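Local coordinates for protein SidF, inhibitor of growth family, member 3 (Legionella pneumophila subsp. pneumophila, PDB 4FYE) that is a phosphoinositide phosphatase, probably removing the 3-phosphate from inositol lipids such as phosphatidylinositol 3,4,5-trisphosphate, at residues 209-214 and 297-302; 237-242 and 291-296; 354-359 and 641-646; 382-387 and 410-415. The protein carries 1 engineered substitution. All blocks are in the same frame, centred on the assembly; numbering follows the deposited sequence.

Contact 1 of 4, residues 209-214 and 297-302; sequences RYTKRQ and NQEEVI
R213 and Q214, at the start of the short helix 212-216, make a mostly polar, buried contact with N297, E299 and E300 in the middle of helix 284-311. R213 holds the E299 carboxylate in a side-on salt bridge. R213 NE reaches E299 OE1 at 2.6 Å, and R213 NH2 reaches E299 OE2 at 3.2 Å. Both oxygens lie close to the guanidinium plane, but the nitrogens meet the carboxylate from above its own plane. The two planes are 56° apart. F507 adds a cation-pi contact to R213. T211 and Q214 form a capping box: T211 OG1 accepts from Q214 N (3.2 Å), and Q214 OE1 accepts from T211 N (2.8 Å). The bond to T211 N fixes which way the Q214 amide is turned, and NE2 faces helix 284-311. There Q214 NE2 donates to E300 OE2 (3.1 Å, N-H...O 154°) and, weakly, to N297 OD1. E300 OE2 also accepts from N243 N; N297 OD1 also accepts from G242 N, and N297 ND2 donates to R273 O. T211 CG2 packs on E300 CA at 3.6 Å. R209 O lies 3.3 Å from E300 CG.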
loop_
_atom_site.group_PDB
_atom_site.type_symbol
_atom_site.label_atom_id
_atom_site.label_comp_id
_atom_site.label_asym_id
_atom_site.label_seq_id
_atom_site.Cartn_x
_atom_site.Cartn_y
_atom_site.Cartn_z
ATOM N N ARG A 209 -10.858 -2.870 -9.350
ATOM C CA ARG A 209 -11.795 -3.057 -10.393
ATOM C C ARG A 209 -12.875 -2.019 -10.112
ATOM O O ARG A 209 -13.163 -1.699 -8.967
ATOM C CB ARG A 209 -12.309 -4.491 -10.305
ATOM C CG ARG A 209 -13.485 -4.814 -11.174
ATOM C CD ARG A 209 -13.875 -6.261 -11.023
ATOM N NE ARG A 209 -14.472 -6.771 -12.255
ATOM C CZ ARG A 209 -13.790 -7.393 -13.217
ATOM N NH1 ARG A 209 -12.471 -7.581 -13.092
ATOM N NH2 ARG A 209 -14.431 -7.833 -14.301
ATOM N N TYR A 210 -13.452 -1.442 -11.157
ATOM C CA TYR A 210 -14.434 -0.376 -10.964
ATOM C C TYR A 210 -15.729 -0.856 -10.308
ATOM O O TYR A 210 -16.230 -1.932 -10.633
ATOM C CB TYR A 210 -14.770 0.237 -12.309
ATOM C CG TYR A 210 -13.693 1.094 -12.883
ATOM C CD1 TYR A 210 -13.111 2.108 -12.134
ATOM C CD2 TYR A 210 -13.283 0.933 -14.209
ATOM C CE1 TYR A 210 -12.123 2.931 -12.683
ATOM C CE2 TYR A 210 -12.299 1.749 -14.780
ATOM C CZ TYR A 210 -11.731 2.753 -14.025
ATOM O OH TYR A 210 -10.751 3.551 -14.580
ATOM N N THR A 211 -16.306 -0.057 -9.418
ATOM C CA THR A 211 -17.655 -0.384 -8.921
ATOM C C THR A 211 -18.714 -0.074 -9.978
ATOM O O THR A 211 -18.453 0.664 -10.923
ATOM C CB THR A 211 -18.051 0.420 -7.695
ATOM O OG1 THR A 211 -17.987 1.799 -8.013
ATOM C CG2 THR A 211 -17.143 0.140 -6.504
ATOM N N LYS A 212 -19.911 -0.620 -9.837
ATOM C CA LYS A 212 -20.886 -0.358 -10.857
ATOM C C LYS A 212 -21.199 1.133 -10.904
ATOM O O LYS A 212 -21.329 1.701 -11.972
ATOM C CB LYS A 212 -22.147 -1.231 -10.713
ATOM C CG LYS A 212 -21.804 -2.695 -10.873
ATOM C CD LYS A 212 -22.840 -3.471 -11.646
ATOM C CE LYS A 212 -22.641 -4.975 -11.500
ATOM N NZ LYS A 212 -23.953 -5.726 -11.605
ATOM N N ARG A 213 -21.332 1.750 -9.740
ATOM C CA ARG A 213 -21.550 3.176 -9.680
ATOM C C ARG A 213 -20.493 3.941 -10.486
ATOM O O ARG A 213 -20.836 4.771 -11.309
ATOM C CB ARG A 213 -21.525 3.644 -8.240
ATOM C CG ARG A 213 -21.959 5.078 -8.048
ATOM C CD ARG A 213 -21.381 5.582 -6.754
ATOM N NE ARG A 213 -21.955 4.842 -5.651
ATOM C CZ ARG A 213 -23.155 5.097 -5.138
ATOM N NH1 ARG A 213 -23.898 6.081 -5.639
ATOM N NH2 ARG A 213 -23.604 4.376 -4.121
ATOM N N GLN A 214 -19.217 3.667 -10.266
ATOM C CA GLN A 214 -18.169 4.287 -11.092
ATOM C C GLN A 214 -18.390 3.973 -12.583
ATOM O O GLN A 214 -18.278 4.832 -13.442
ATOM C CB GLN A 214 -16.774 3.805 -10.669
ATOM C CG GLN A 214 -16.239 4.393 -9.376
ATOM C CD GLN A 214 -15.076 3.580 -8.820
ATOM O OE1 GLN A 214 -15.000 2.369 -9.051
ATOM N NE2 GLN A 214 -14.204 4.227 -8.028
ATOM N N ASN A 297 -14.573 6.531 -4.599
ATOM C CA ASN A 297 -13.401 5.685 -4.464
ATOM C C ASN A 297 -13.331 4.930 -3.158
ATOM O O ASN A 297 -12.897 3.776 -3.160
ATOM C CB ASN A 297 -12.188 6.524 -4.599
ATOM C CG ASN A 297 -12.025 7.053 -5.985
ATOM O OD1 ASN A 297 -12.730 6.635 -6.940
ATOM N ND2 ASN A 297 -11.070 7.970 -6.130
ATOM N N GLN A 298 -13.775 5.532 -2.044
ATOM C CA GLN A 298 -13.913 4.741 -0.820
ATOM C C GLN A 298 -14.803 3.485 -1.030
ATOM O O GLN A 298 -14.480 2.429 -0.509
ATOM C CB GLN A 298 -14.460 5.549 0.348
ATOM C CG GLN A 298 -14.294 4.783 1.653
ATOM C CD GLN A 298 -12.856 4.365 1.916
ATOM O OE1 GLN A 298 -11.933 5.103 1.591
ATOM N NE2 GLN A 298 -12.663 3.208 2.566
ATOM N N GLU A 299 -15.906 3.571 -1.775
ATOM C CA GLU A 299 -16.647 2.348 -1.996
ATOM C C GLU A 299 -15.892 1.304 -2.819
ATOM O O GLU A 299 -15.929 0.116 -2.470
ATOM C CB GLU A 299 -18.167 2.504 -2.299
ATOM C CG GLU A 299 -18.579 3.088 -3.651
ATOM C CD GLU A 299 -20.077 2.894 -3.987
ATOM O OE1 GLU A 299 -20.409 2.811 -5.185
ATOM O OE2 GLU A 299 -20.954 2.829 -3.102
ATOM N N GLU A 300 -15.075 1.735 -3.777
ATOM C CA GLU A 300 -14.257 0.797 -4.535
ATOM C C GLU A 300 -13.299 0.084 -3.616
ATOM O O GLU A 300 -13.122 -1.123 -3.690
ATOM C CB GLU A 300 -13.513 1.492 -5.659
ATOM C CG GLU A 300 -12.733 0.564 -6.622
ATOM C CD GLU A 300 -11.617 1.273 -7.429
ATOM O OE1 GLU A 300 -10.666 0.582 -7.900
ATOM O OE2 GLU A 300 -11.636 2.523 -7.591
ATOM N N VAL A 301 -12.697 0.831 -2.706
ATOM C CA VAL A 301 -11.859 0.226 -1.688
ATOM C C VAL A 301 -12.609 -0.852 -0.886
ATOM O O VAL A 301 -11.997 -1.834 -0.493
ATOM C CB VAL A 301 -11.264 1.313 -0.732
ATOM C CG1 VAL A 301 -10.646 0.734 0.567
ATOM C CG2 VAL A 301 -10.290 2.152 -1.495
ATOM N N ILE A 302 -13.896 -0.652 -0.603
ATOM C CA ILE A 302 -14.669 -1.671 0.131
ATOM C C ILE A 302 -14.824 -2.880 -0.750
ATOM O O ILE A 302 -14.671 -4.010 -0.324
ATOM C CB ILE A 302 -16.033 -1.175 0.586
ATOM C CG1 ILE A 302 -15.834 0.090 1.413
ATOM C CG2 ILE A 302 -16.799 -2.282 1.338
ATOM C CD1 ILE A 302 -16.931 0.373 2.388
HETATM O O HOH W 1 -21.508 0.285 -7.280
#

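Contact 2 of 4, residues 237-242 and 291-296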
loop_
_atom_site.group_PDB
_atom_site.type_symbol
_atom_site.label_atom_id
_atom_site.label_comp_id
_atom_site.label_asym_id
_atom_site.label_seq_id
_atom_site.Cartn_x
_atom_site.Cartn_y
_atom_site.Cartn_z
ATOM N N SER A 237 -12.732 15.973 -19.228
ATOM C CA SER A 237 -11.303 16.279 -19.100
ATOM C C SER A 237 -10.801 16.058 -17.655
ATOM O O SER A 237 -9.893 15.245 -17.417
ATOM C CB SER A 237 -11.013 17.715 -19.588
ATOM O OG SER A 237 -9.650 17.893 -19.954
ATOM N N ASP A 238 -11.421 16.762 -16.704
ATOM C CA ASP A 238 -11.043 16.719 -15.276
ATOM C C ASP A 238 -11.728 15.583 -14.471
ATOM O O ASP A 238 -12.493 14.779 -15.032
ATOM C CB ASP A 238 -11.313 18.100 -14.635
ATOM C CG ASP A 238 -12.821 18.435 -14.498
ATOM O OD1 ASP A 238 -13.677 17.897 -15.246
ATOM O OD2 ASP A 238 -13.145 19.264 -13.623
ATOM N N LEU A 239 -11.453 15.524 -13.166
ATOM C CA LEU A 239 -12.155 14.604 -12.236
ATOM C C LEU A 239 -12.468 13.210 -12.799
ATOM O O LEU A 239 -13.629 12.842 -12.960
ATOM C CB LEU A 239 -13.436 15.242 -11.651
ATOM C CG LEU A 239 -13.246 16.079 -10.385
ATOM C CD1 LEU A 239 -12.801 17.480 -10.752
ATOM C CD2 LEU A 239 -14.499 16.152 -9.528
ATOM N N VAL A 240 -11.416 12.451 -13.092
ATOM C CA VAL A 240 -11.541 11.040 -13.403
ATOM C C VAL A 240 -11.888 10.260 -12.124
ATOM O O VAL A 240 -11.524 10.658 -10.996
ATOM C CB VAL A 240 -10.241 10.471 -14.010
ATOM C CG1 VAL A 240 -10.565 9.319 -14.962
ATOM C CG2 VAL A 240 -9.450 11.573 -14.728
ATOM N N LEU A 241 -12.613 9.163 -12.306
ATOM C CA LEU A 241 -12.916 8.282 -11.191
ATOM C C LEU A 241 -12.004 7.081 -11.168
ATOM O O LEU A 241 -11.387 6.722 -12.194
ATOM C CB LEU A 241 -14.339 7.770 -11.287
ATOM C CG LEU A 241 -15.429 8.820 -11.386
ATOM C CD1 LEU A 241 -16.767 8.086 -11.464
ATOM C CD2 LEU A 241 -15.383 9.755 -10.187
ATOM N N GLY A 242 -11.948 6.444 -9.994
ATOM C CA GLY A 242 -11.144 5.259 -9.821
ATOM C C GLY A 242 -9.885 5.485 -9.021
ATOM O O GLY A 242 -9.292 6.573 -9.040
ATOM N N LYS A 291 -14.616 15.929 -2.589
ATOM C CA LYS A 291 -15.075 15.132 -1.441
ATOM C C LYS A 291 -15.928 13.930 -1.852
ATOM O O LYS A 291 -15.874 12.889 -1.210
ATOM C CB LYS A 291 -15.866 15.989 -0.464
ATOM C CG LYS A 291 -15.189 16.193 0.870
ATOM C CD LYS A 291 -15.936 17.174 1.781
ATOM C CE LYS A 291 -15.347 18.578 1.691
ATOM N NZ LYS A 291 -15.778 19.440 2.821
ATOM N N ALA A 292 -16.726 14.086 -2.910
ATOM C CA ALA A 292 -17.644 13.029 -3.330
ATOM C C ALA A 292 -16.905 11.889 -4.006
ATOM O O ALA A 292 -17.263 10.707 -3.809
ATOM C CB ALA A 292 -18.710 13.557 -4.268
ATOM N N VAL A 293 -15.922 12.261 -4.837
ATOM C CA VAL A 293 -15.150 11.268 -5.550
ATOM C C VAL A 293 -14.399 10.440 -4.533
ATOM O O VAL A 293 -14.220 9.248 -4.711
ATOM C CB VAL A 293 -14.144 11.926 -6.469
ATOM C CG1 VAL A 293 -13.106 10.939 -6.930
ATOM C CG2 VAL A 293 -14.883 12.539 -7.639
ATOM N N THR A 294 -13.988 11.057 -3.442
ATOM C CA THR A 294 -13.212 10.286 -2.556
ATOM C C THR A 294 -14.086 9.263 -1.872
ATOM O O THR A 294 -13.620 8.131 -1.618
ATOM C CB THR A 294 -12.185 11.073 -1.655
ATOM O OG1 THR A 294 -12.425 10.864 -0.262
ATOM C CG2 THR A 294 -12.019 12.565 -2.001
ATOM N N LEU A 295 -15.364 9.627 -1.639
ATOM C CA LEU A 295 -16.364 8.695 -1.151
ATOM C C LEU A 295 -16.643 7.582 -2.201
ATOM O O LEU A 295 -16.617 6.388 -1.908
ATOM C CB LEU A 295 -17.648 9.431 -0.898
ATOM C CG LEU A 295 -18.605 9.154 0.251
ATOM C CD1 LEU A 295 -19.989 9.041 -0.354
ATOM C CD2 LEU A 295 -18.293 7.926 1.062
ATOM N N ILE A 296 -16.890 7.976 -3.429
ATOM C CA ILE A 296 -16.992 7.053 -4.521
ATOM C C ILE A 296 -15.804 6.029 -4.550
ATOM O O ILE A 296 -16.019 4.787 -4.486
ATOM C CB ILE A 296 -17.193 7.856 -5.812
ATOM C CG1 ILE A 296 -18.661 8.345 -5.860
ATOM C CG2 ILE A 296 -16.830 7.025 -7.025
ATOM C CD1 ILE A 296 -18.945 9.422 -6.890
#
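The irregular segment 237-242 passes one side of helix 284-311, closest where L241 CA lies 6.8 Å from V293 CA, and no hydrogen bond crosses between the two segments. The contact is small, with 179 Å² buried, and is carried by methyl groups. V293 is its centre. CG1 stands anti to the V293 backbone N (chi1 165°), and CG2 is beside that nitrogen; both branches meet the loop. L241 comes in with one branch: its CD2 is 3.8 Å from V293 CG2 and 4.1 Å from V293 CG1, touching both arms of the valine. More loosely, L241 CD2 is also 4.4 Å from I296 CG2, almost one helical turn further on. L239, two residues earlier, places its CD2 4.1 Å from V293 CG2. V293 CG2 is therefore shared by the two leucines of the loop. This is side-chain packing of a loop on a helix. The loop runs between helix 212-216 and strand 247-254, and L241 also touches L217 just after that short helix. P275 packs beside V293, while F507 of helix 482-514 touches I296. Helix 373-387 covers T294 and L295 on another side of helix 284-311.

Contact 3 of 4, residues 354-359 and 641-646. Engineered in segment 641-646: S646 (natural residue Cys). With PO4 (phosphate ion), chain B.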
loop_
_atom_site.group_PDB
_atom_site.type_symbol
_atom_site.label_atom_id
_atom_site.label_comp_id
_atom_site.label_asym_id
_atom_site.label_seq_id
_atom_site.Cartn_x
_atom_site.Cartn_y
_atom_site.Cartn_z
ATOM N N VAL A 354 -15.753 -6.185 6.625
ATOM C CA VAL A 354 -14.465 -5.946 6.220
ATOM C C VAL A 354 -13.969 -4.919 7.160
ATOM O O VAL A 354 -14.739 -4.084 7.577
ATOM C CB VAL A 354 -14.590 -5.512 4.760
ATOM C CG1 VAL A 354 -14.352 -4.046 4.542
ATOM C CG2 VAL A 354 -13.776 -6.443 3.902
ATOM N N THR A 355 -12.703 -5.002 7.549
ATOM C CA THR A 355 -12.103 -3.870 8.298
ATOM C C THR A 355 -10.816 -3.309 7.718
ATOM O O THR A 355 -9.869 -4.029 7.451
ATOM C CB THR A 355 -12.163 -3.999 9.847
ATOM O OG1 THR A 355 -10.962 -3.483 10.467
ATOM C CG2 THR A 355 -12.511 -5.388 10.341
ATOM N N GLU A 356 -10.813 -2.008 7.438
ATOM C CA GLU A 356 -9.652 -1.391 6.852
ATOM C C GLU A 356 -8.835 -0.615 7.871
ATOM O O GLU A 356 -9.394 0.200 8.603
ATOM C CB GLU A 356 -10.063 -0.467 5.733
ATOM C CG GLU A 356 -8.883 0.186 5.040
ATOM C CD GLU A 356 -9.257 1.365 4.106
ATOM O OE1 GLU A 356 -8.287 1.940 3.541
ATOM O OE2 GLU A 356 -10.476 1.705 3.900
ATOM N N CYS A 357 -7.515 -0.861 7.902
ATOM C CA CYS A 357 -6.579 -0.064 8.705
ATOM C C CYS A 357 -5.639 0.721 7.762
ATOM O O CYS A 357 -4.729 0.167 7.137
ATOM C CB CYS A 357 -5.769 -0.963 9.656
ATOM S SG CYS A 357 -4.482 -0.043 10.593
ATOM N N TYR A 358 -5.875 2.006 7.632
ATOM C CA TYR A 358 -5.115 2.805 6.686
ATOM C C TYR A 358 -3.974 3.475 7.457
ATOM O O TYR A 358 -4.207 4.374 8.219
ATOM C CB TYR A 358 -6.083 3.785 5.991
ATOM C CG TYR A 358 -5.432 4.762 5.075
ATOM C CD1 TYR A 358 -4.358 4.397 4.265
ATOM C CD2 TYR A 358 -5.909 6.057 4.968
ATOM C CE1 TYR A 358 -3.764 5.324 3.412
ATOM C CE2 TYR A 358 -5.295 6.987 4.152
ATOM C CZ TYR A 358 -4.223 6.629 3.381
ATOM O OH TYR A 358 -3.640 7.578 2.539
ATOM N N THR A 359 -2.735 3.020 7.346
ATOM C CA THR A 359 -1.686 3.819 8.016
ATOM C C THR A 359 -1.101 4.825 7.017
ATOM O O THR A 359 -0.271 4.501 6.185
ATOM C CB THR A 359 -0.612 2.963 8.663
ATOM O OG1 THR A 359 -0.212 2.033 7.716
ATOM C CG2 THR A 359 -1.208 2.143 9.897
ATOM N N ALA A 641 -7.349 -5.632 6.756
ATOM C CA ALA A 641 -6.704 -5.348 5.520
ATOM C C ALA A 641 -5.872 -4.035 5.690
ATOM O O ALA A 641 -6.466 -2.975 5.857
ATOM C CB ALA A 641 -7.749 -5.165 4.452
ATOM N N ASN A 642 -4.533 -4.087 5.695
ATOM C CA ASN A 642 -3.733 -2.847 5.856
ATOM C C ASN A 642 -3.443 -2.105 4.507
ATOM O O ASN A 642 -2.736 -2.640 3.617
ATOM C CB ASN A 642 -2.452 -3.128 6.678
ATOM C CG ASN A 642 -1.422 -1.980 6.596
ATOM O OD1 ASN A 642 -0.356 -2.147 5.987
ATOM N ND2 ASN A 642 -1.761 -0.807 7.125
ATOM N N THR A 643 -4.045 -0.925 4.337
ATOM C CA THR A 643 -3.763 0.002 3.197
ATOM C C THR A 643 -2.778 1.109 3.688
ATOM O O THR A 643 -2.765 1.466 4.863
ATOM C CB THR A 643 -5.049 0.707 2.711
ATOM O OG1 THR A 643 -5.666 1.408 3.837
ATOM C CG2 THR A 643 -6.111 -0.335 2.200
ATOM N N LYS A 644 -1.991 1.675 2.773
ATOM C CA LYS A 644 -0.873 2.521 3.102
ATOM C C LYS A 644 -0.438 3.337 1.875
ATOM O O LYS A 644 -0.580 2.913 0.707
ATOM C CB LYS A 644 0.323 1.750 3.714
ATOM C CG LYS A 644 0.674 0.517 2.976
ATOM C CD LYS A 644 1.664 -0.303 3.810
ATOM C CE LYS A 644 1.777 -1.740 3.313
ATOM N NZ LYS A 644 0.455 -2.402 3.585
ATOM N N GLY A 645 0.057 4.543 2.171
ATOM C CA GLY A 645 -0.088 5.604 1.209
ATOM C C GLY A 645 0.398 7.013 1.571
ATOM O O GLY A 645 0.469 7.520 2.756
ATOM N N SER A 646 0.668 7.659 0.454
ATOM C CA SER A 646 1.291 8.928 0.387
ATOM C C SER A 646 0.493 9.406 -0.832
ATOM O O SER A 646 -0.520 8.761 -1.163
ATOM C CB SER A 646 2.804 8.702 0.160
ATOM O OG SER A 646 3.196 7.716 -0.873
HETATM P P PO4 B . 4.889 10.324 -2.117
HETATM O O1 PO4 B . 5.774 10.265 -0.867
HETATM O O2 PO4 B . 3.594 11.072 -1.821
HETATM O O3 PO4 B . 5.507 11.047 -3.324
HETATM O O4 PO4 B . 4.547 8.890 -2.566
#
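Strand 641-645 pairs in parallel with strand 353-360 at one edge of a mixed four-stranded sheet, and its C-terminal end leads into the phosphate-binding loop. S646 is an engineered residue, a cysteine in nature. With R652 it frames the C-X5-R pattern of cysteine-based phosphatases, and a bound phosphate ion is held there by K647 N, D651 N and R652 NE, with S646 OG beside it. In the sheet, A641 N donates to T355 O and C357 N donates to A641 O, both at 3.1 Å. T643 N then reaches C357 O, and T359 N reaches T643 O at 2.9 Å. On the face with E356 and Y358, T643 OG1 sits between its backbone N and carbonyl carbon (chi1 56°). T643 OG1 gives a 2.7 Å bond to the anti lone pair of E356 OE1. This buried carboxylate also has R273, Y410 and Q298 as partners. The Y358 ring presents its edge to K644 N, with CD1 at 3.9 Å. On the other face, K644 NZ turns back to N642 OD1 and also meets S266 OG and F267 O. The N642 amide thus uses both ends. N642 ND2 donates to C357 O at 3.1 Å, from the face of that carbonyl opposite T643 N, and to T359 OG1 at 3.3 Å, with the hydroxyl oxygen in the amide plane.

Contact 4 of 4, residues 382-387 and 410-415; sequences QMMDAF and YQARMS
M384 of helix 373-387 packs on Y410, A412 and M414, alternate residues on one face of strand 402-416. The helix lies against the mixed four-stranded sheet, roughly antiparallel to this strand, with the two segment axes 7.2 Å apart at their closest and 150° between their directions. M384 CB lies 3.9 Å from A412 CB. The next atom passes the tyrosine hydroxyl: Y410 OH is 3.5 Å from M384 CG. The chain then moves on to M414, and M384 SD is 4.0 Å from both M414 CB and M414 SD. The two methionine chains cross there at about a right angle. The chain is straight through chi2 and then bends at chi3 (62°), which turns the methyl back towards the strand. M384 CE therefore ends against A412 CB at 3.7 Å, near R413 O, and also close to Y410 OH at 3.2 Å. M384 CB and CE both touch the A412 methyl, while the sulfur lies against M414. Y410 OH itself is hydrogen-bonded to E356 on the neighbouring strand, so the methionine covers a buried polar tip. D385 OD2 forms salt bridges with R381 and R443, and R413 NH2 forms one with D451. Nearer the end of the helix, F387 CB rests on Y410 CD2 at 3.6 Å, approaching the ring obliquely. The edge of the same ring meets the helix backbone, with Y410 CE2 3.2 Å from M384 O.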
loop_
_atom_site.group_PDB
_atom_site.type_symbol
_atom_site.label_atom_id
_atom_site.label_comp_id
_atom_site.label_asym_id
_atom_site.label_seq_id
_atom_site.Cartn_x
_atom_site.Cartn_y
_atom_site.Cartn_z
ATOM N N GLN A 382 -12.638 11.341 6.700
ATOM C CA GLN A 382 -14.070 11.599 6.819
ATOM C C GLN A 382 -14.910 10.543 6.061
ATOM O O GLN A 382 -15.931 10.031 6.586
ATOM C CB GLN A 382 -14.324 13.024 6.329
ATOM C CG GLN A 382 -15.744 13.389 5.964
ATOM C CD GLN A 382 -15.933 14.884 5.709
ATOM O OE1 GLN A 382 -17.016 15.426 5.992
ATOM N NE2 GLN A 382 -14.880 15.567 5.204
ATOM N N MET A 383 -14.476 10.196 4.845
ATOM C CA MET A 383 -15.185 9.176 4.058
ATOM C C MET A 383 -15.043 7.733 4.659
ATOM O O MET A 383 -16.000 6.972 4.701
ATOM C CB MET A 383 -14.840 9.274 2.556
ATOM C CG MET A 383 -14.894 10.680 1.959
ATOM S SD MET A 383 -16.458 11.634 2.072
ATOM C CE MET A 383 -16.682 11.825 3.811
ATOM N N MET A 384 -13.862 7.382 5.152
ATOM C CA MET A 384 -13.714 6.148 5.908
ATOM C C MET A 384 -14.696 6.090 7.064
ATOM O O MET A 384 -15.354 5.051 7.271
ATOM C CB MET A 384 -12.256 5.930 6.413
ATOM C CG MET A 384 -11.243 5.572 5.318
ATOM S SD MET A 384 -9.588 5.313 6.014
ATOM C CE MET A 384 -10.055 3.940 7.037
ATOM N N ASP A 385 -14.798 7.179 7.828
ATOM C CA ASP A 385 -15.734 7.212 8.985
ATOM C C ASP A 385 -17.205 7.312 8.550
ATOM O O ASP A 385 -18.101 6.918 9.306
ATOM C CB ASP A 385 -15.404 8.344 9.977
ATOM C CG ASP A 385 -14.479 7.903 11.133
ATOM O OD1 ASP A 385 -14.437 6.693 11.509
ATOM O OD2 ASP A 385 -13.774 8.807 11.672
ATOM N N ALA A 386 -17.442 7.853 7.352
ATOM C CA ALA A 386 -18.787 7.922 6.746
ATOM C C ALA A 386 -19.346 6.537 6.588
ATOM O O ALA A 386 -20.533 6.290 6.926
ATOM C CB ALA A 386 -18.716 8.582 5.376
ATOM N N PHE A 387 -18.500 5.621 6.091
ATOM C CA PHE A 387 -18.937 4.229 5.920
ATOM C C PHE A 387 -18.837 3.414 7.191
ATOM O O PHE A 387 -19.530 2.390 7.307
ATOM C CB PHE A 387 -18.164 3.518 4.798
ATOM C CG PHE A 387 -18.742 3.732 3.403
ATOM C CD1 PHE A 387 -19.916 3.051 2.987
ATOM C CD2 PHE A 387 -18.102 4.568 2.485
ATOM C CE1 PHE A 387 -20.418 3.193 1.680
ATOM C CE2 PHE A 387 -18.620 4.716 1.174
ATOM C CZ PHE A 387 -19.769 4.009 0.770
ATOM N N TYR A 410 -18.560 -2.434 6.939
ATOM C CA TYR A 410 -17.251 -1.725 6.967
ATOM C C TYR A 410 -16.880 -1.176 8.348
ATOM O O TYR A 410 -17.736 -0.749 9.116
ATOM C CB TYR A 410 -17.177 -0.671 5.868
ATOM C CG TYR A 410 -15.875 0.078 5.756
ATOM C CD1 TYR A 410 -14.783 -0.437 5.031
ATOM C CD2 TYR A 410 -15.736 1.343 6.369
ATOM C CE1 TYR A 410 -13.589 0.290 4.947
ATOM C CE2 TYR A 410 -14.583 2.076 6.260
ATOM C CZ TYR A 410 -13.521 1.564 5.567
ATOM O OH TYR A 410 -12.396 2.314 5.546
ATOM N N GLN A 411 -15.602 -1.274 8.689
ATOM C CA GLN A 411 -15.051 -0.690 9.900
ATOM C C GLN A 411 -13.726 -0.040 9.525
ATOM O O GLN A 411 -12.867 -0.686 8.931
ATOM C CB GLN A 411 -14.803 -1.751 10.964
ATOM C CG GLN A 411 -16.082 -2.403 11.486
ATOM C CD GLN A 411 -15.857 -3.172 12.782
ATOM O OE1 GLN A 411 -15.726 -4.402 12.765
ATOM N NE2 GLN A 411 -15.806 -2.451 13.911
ATOM N N ALA A 412 -13.584 1.225 9.887
ATOM C CA ALA A 412 -12.430 2.018 9.645
ATOM C C ALA A 412 -11.449 2.146 10.838
ATOM O O ALA A 412 -11.829 2.226 12.015
ATOM C CB ALA A 412 -12.891 3.394 9.293
ATOM N N ARG A 413 -10.171 2.172 10.505
ATOM C CA ARG A 413 -9.185 2.613 11.435
ATOM C C ARG A 413 -8.146 3.380 10.593
ATOM O O ARG A 413 -7.584 2.869 9.623
ATOM C CB ARG A 413 -8.525 1.441 12.174
ATOM C CG ARG A 413 -9.417 0.354 12.764
ATOM C CD ARG A 413 -9.757 0.836 14.114
ATOM N NE ARG A 413 -10.407 -0.161 14.910
ATOM C CZ ARG A 413 -11.722 -0.197 15.082
ATOM N NH1 ARG A 413 -12.481 0.694 14.454
ATOM N NH2 ARG A 413 -12.272 -1.111 15.883
ATOM N N MET A 414 -7.884 4.614 10.986
ATOM C CA MET A 414 -7.063 5.423 10.203
ATOM C C MET A 414 -6.113 6.117 11.101
ATOM O O MET A 414 -6.564 6.684 12.092
ATOM C CB MET A 414 -7.855 6.449 9.448
ATOM C CG MET A 414 -6.828 7.289 8.708
ATOM S SD MET A 414 -7.648 8.430 7.659
ATOM C CE MET A 414 -6.363 9.312 6.868
ATOM N N SER A 415 -4.812 6.080 10.749
ATOM C CA SER A 415 -3.784 6.898 11.449
ATOM C C SER A 415 -3.005 7.768 10.485
ATOM O O SER A 415 -2.936 7.481 9.321
ATOM C CB SER A 415 -2.813 6.036 12.263
ATOM O OG SER A 415 -2.121 5.092 11.459
#

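Overall arrangement
Contacts 1 and 2 use successive parts of helix 284-311 and lie 11 Å apart between centres. Contact 2 is nested in the chain loop closed by contact 1. Contacts 3 and 4 come later and lie 10 Å apart between centres. They share one mixed sheet, in which strands 353-360 and 402-416 are neighbours, and contact 4 is nested within contact 3. Helix 284-311 joins the pairs: its Q298 reaches E356 and Y410, and its L295 touches F387. Contacts 2 and 3 do not touch, with nearest atoms about 9 Å apart. Together the four contacts connect the phosphate-loop strand through the sheet to the surrounding helices and loops.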